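Side-chain contact in SidF, inhibitor of growth family, member 3 (Legionella pneumophila subsp. pneumophila, PDB 4FYE), which is a phosphoinositide phosphatase that probably removes the 3-phosphate of phosphatidylinositol 3,4,5-trisphosphate: residues L239-S244 / S508-Y513. The protein carries 1 engineered substitution. Residues are numbered along the deposited sequence; the frame is centred on the assembly and turned at random.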
ATOM      1  N   LEU A 239      18.920 -12.261  -6.102  1.00118.63           N
ATOM      2  CA  LEU A 239      17.866 -11.892  -7.080  1.00108.98           C
ATOM      3  C   LEU A 239      16.664 -12.846  -7.145  1.00 97.46           C
ATOM      4  O   LEU A 239      16.429 -13.493  -8.163  1.00 96.86           O
ATOM      5  CB  LEU A 239      18.446 -11.668  -8.495  1.00100.97           C
ATOM      6  CG  LEU A 239      18.956 -10.257  -8.793  1.00 98.43           C
ATOM      7  CD1 LEU A 239      20.367 -10.095  -8.266  1.00106.43           C
ATOM      8  CD2 LEU A 239      18.924  -9.913 -10.273  1.00 89.85           C
ATOM      9  N   VAL A 240      15.917 -12.916  -6.048  1.00 91.14           N
ATOM     10  CA  VAL A 240      14.627 -13.580  -6.030  1.00 88.36           C
ATOM     11  C   VAL A 240      13.603 -12.735  -6.807  1.00 86.47           C
ATOM     12  O   VAL A 240      13.706 -11.491  -6.885  1.00 78.60           O
ATOM     13  CB  VAL A 240      14.118 -13.799  -4.590  1.00 93.18           C
ATOM     14  CG1 VAL A 240      13.240 -15.051  -4.528  1.00 87.46           C
ATOM     15  CG2 VAL A 240      15.293 -13.902  -3.608  1.00 90.66           C
ATOM     16  N   LEU A 241      12.634 -13.421  -7.399  1.00 78.72           N
ATOM     17  CA  LEU A 241      11.546 -12.734  -8.074  1.00 73.98           C
ATOM     18  C   LEU A 241      10.308 -12.674  -7.215  1.00 72.80           C
ATOM     19  O   LEU A 241      10.148 -13.466  -6.263  1.00 66.07           O
ATOM     20  CB  LEU A 241      11.175 -13.451  -9.357  1.00 69.68           C
ATOM     21  CG  LEU A 241      12.298 -13.678 -10.351  1.00 73.34           C
ATOM     22  CD1 LEU A 241      11.702 -14.402 -11.558  1.00 72.43           C
ATOM     23  CD2 LEU A 241      12.928 -12.355 -10.759  1.00 65.76           C
ATOM     24  N   GLY A 242       9.417 -11.747  -7.582  1.00 69.55           N
ATOM     25  CA  GLY A 242       8.168 -11.587  -6.878  1.00 72.53           C
ATOM     26  C   GLY A 242       8.112 -10.361  -6.001  1.00 75.06           C
ATOM     27  O   GLY A 242       9.129  -9.906  -5.458  1.00 75.00           O
ATOM     28  N   ASN A 243       6.906  -9.813  -5.907  1.00 68.30           N
ATOM     29  CA  ASN A 243       6.578  -8.757  -4.949  1.00 80.49           C
ATOM     30  C   ASN A 243       6.387  -9.240  -3.491  1.00 79.31           C
ATOM     31  O   ASN A 243       6.156 -10.428  -3.203  1.00 73.99           O
ATOM     32  CB  ASN A 243       5.314  -8.021  -5.415  1.00 76.22           C
ATOM     33  CG  ASN A 243       5.606  -7.065  -6.544  1.00 75.12           C
ATOM     34  OD1 ASN A 243       6.520  -6.252  -6.431  1.00 75.78           O
ATOM     35  ND2 ASN A 243       4.855  -7.173  -7.652  1.00 71.23           N
ATOM     36  N   SER A 244       6.486  -8.318  -2.558  1.00 77.69           N
ATOM     37  CA  SER A 244       6.100  -8.695  -1.214  1.00 92.20           C
ATOM     38  C   SER A 244       5.591  -7.505  -0.443  1.00 84.15           C
ATOM     39  O   SER A 244       5.706  -6.331  -0.877  1.00 71.85           O
ATOM     40  CB  SER A 244       7.176  -9.536  -0.443  1.00 98.09           C
ATOM     41  OG  SER A 244       8.409  -8.842  -0.254  1.00 87.91           O
ATOM     42  N   SER A 508      14.540 -10.580 -22.342  1.00 76.18           N
ATOM     43  CA  SER A 508      15.597 -11.442 -22.910  1.00 79.90           C
ATOM     44  C   SER A 508      16.900 -11.249 -22.144  1.00 83.39           C
ATOM     45  O   SER A 508      17.575 -12.236 -21.786  1.00 89.26           O
ATOM     46  CB  SER A 508      15.811 -11.219 -24.405  1.00 75.61           C
ATOM     47  OG  SER A 508      14.667 -11.605 -25.140  1.00 76.56           O
ATOM     48  N   TYR A 509      17.263  -9.996 -21.860  1.00 77.40           N
ATOM     49  CA  TYR A 509      18.515  -9.829 -21.190  1.00 77.76           C
ATOM     50  C   TYR A 509      18.527 -10.578 -19.857  1.00 77.74           C
ATOM     51  O   TYR A 509      19.525 -11.193 -19.516  1.00 81.19           O
ATOM     52  CB  TYR A 509      18.881  -8.366 -21.014  1.00 78.23           C
ATOM     53  CG  TYR A 509      20.047  -8.179 -20.062  1.00 76.80           C
ATOM     54  CD1 TYR A 509      19.849  -8.166 -18.685  1.00 73.97           C
ATOM     55  CD2 TYR A 509      21.343  -8.033 -20.529  1.00 80.97           C
ATOM     56  CE1 TYR A 509      20.898  -8.018 -17.805  1.00 74.11           C
ATOM     57  CE2 TYR A 509      22.403  -7.871 -19.639  1.00 83.76           C
ATOM     58  CZ  TYR A 509      22.167  -7.860 -18.279  1.00 77.05           C
ATOM     59  OH  TYR A 509      23.199  -7.706 -17.380  1.00 79.77           O
ATOM     60  N   PHE A 510      17.432 -10.538 -19.095  1.00 77.13           N
ATOM     61  CA  PHE A 510      17.434 -11.257 -17.811  1.00 79.02           C
ATOM     62  C   PHE A 510      17.503 -12.783 -17.965  1.00 77.83           C
ATOM     63  O   PHE A 510      18.148 -13.437 -17.151  1.00 76.39           O
ATOM     64  CB  PHE A 510      16.259 -10.853 -16.893  1.00 72.44           C
ATOM     65  CG  PHE A 510      16.267 -11.556 -15.554  1.00 69.23           C
ATOM     66  CD1 PHE A 510      15.578 -12.757 -15.361  1.00 69.38           C
ATOM     67  CD2 PHE A 510      16.960 -11.023 -14.476  1.00 70.64           C
ATOM     68  CE1 PHE A 510      15.570 -13.403 -14.111  1.00 65.24           C
ATOM     69  CE2 PHE A 510      16.936 -11.652 -13.216  1.00 69.14           C
ATOM     70  CZ  PHE A 510      16.256 -12.857 -13.044  1.00 64.92           C
ATOM     71  N   GLU A 511      16.807 -13.320 -18.976  1.00 84.03           N
ATOM     72  CA  GLU A 511      16.804 -14.776 -19.321  1.00 89.52           C
ATOM     73  C   GLU A 511      18.208 -15.378 -19.394  1.00 89.33           C
ATOM     74  O   GLU A 511      18.420 -16.475 -18.877  1.00 85.65           O
ATOM     75  CB  GLU A 511      16.036 -15.065 -20.633  1.00 93.55           C
ATOM     76  CG  GLU A 511      14.505 -15.169 -20.468  1.00100.88           C
ATOM     77  CD  GLU A 511      13.716 -15.112 -21.791  1.00104.17           C
ATOM     78  OE1 GLU A 511      14.155 -15.731 -22.795  1.00104.65           O
ATOM     79  OE2 GLU A 511      12.644 -14.446 -21.837  1.00 99.91           O
ATOM     80  N   GLU A 512      19.142 -14.637 -20.017  1.00 90.34           N
ATOM     81  CA  GLU A 512      20.563 -15.015 -20.114  1.00 95.97           C
ATOM     82  C   GLU A 512      21.316 -14.741 -18.824  1.00 96.70           C
ATOM     83  O   GLU A 512      22.053 -15.610 -18.335  1.00 99.46           O
ATOM     84  CB  GLU A 512      21.286 -14.266 -21.250  1.00100.19           C
ATOM     85  CG  GLU A 512      21.347 -14.970 -22.596  1.00106.20           C
ATOM     86  CD  GLU A 512      21.991 -16.357 -22.560  1.00113.25           C
ATOM     87  OE1 GLU A 512      23.232 -16.473 -22.341  1.00119.09           O
ATOM     88  OE2 GLU A 512      21.243 -17.340 -22.792  1.00111.81           O
ATOM     89  N   TYR A 513      21.153 -13.523 -18.292  1.00 92.50           N
ATOM     90  CA  TYR A 513      21.862 -13.139 -17.095  1.00 90.71           C
ATOM     91  C   TYR A 513      21.544 -14.115 -15.985  1.00 89.30           C
ATOM     92  O   TYR A 513      22.402 -14.449 -15.160  1.00 93.69           O
ATOM     93  CB  TYR A 513      21.541 -11.708 -16.667  1.00 89.94           C
ATOM     94  CG  TYR A 513      22.321 -11.270 -15.407  1.00 94.57           C
ATOM     95  CD1 TYR A 513      21.862 -11.603 -14.130  1.00 89.46           C
ATOM     96  CD2 TYR A 513      23.524 -10.543 -15.498  1.00 96.40           C
ATOM     97  CE1 TYR A 513      22.550 -11.233 -12.994  1.00 89.87           C
ATOM     98  CE2 TYR A 513      24.215 -10.157 -14.356  1.00 92.68           C
ATOM     99  CZ  TYR A 513      23.715 -10.509 -13.111  1.00 93.71           C
ATOM    100  OH  TYR A 513      24.347 -10.147 -11.951  1.00 94.97           O
TER
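Leu-239 and Leu-241 meet the outer end of the Phe-510 ring, each through its CD2 methyl, in a purely apolar contact. The Leu-239 methyl lies close to the ring plane and touches its edge, with CD2 4.0 Å from Phe-510 CE2. Leu-241 comes to the neighbouring ring atom at a slant, its CD2 4.1 Å from Phe-510 CZ. Both leucines point toward the helix, whereas Val-240 between them turns away. Phe-510 reaches across with CG anti to the backbone N (chi1 -178°), which carries the ring outward from the helix and spans a backbone separation of 10.8 Å between the CA atoms of Leu-239 and Phe-510. The phenylalanine belongs to helix 482-514, which forms a helical hairpin with helix 522-583; a predicted coiled coil covers the former and the first part of the latter. The leucines sit in the loop leading to strand 247-254 of a mixed sheet. Ala-292 of helix 284-311 also touches Phe-510, while Leu-217 packs on Leu-241. Hydrogen bonds from outside the contact hold the loop: Asp-278 accepts from the backbone N of Leu-239, and Asn-297 and Glu-300 of helix 284-311 accept from those of Gly-242 and Asn-243.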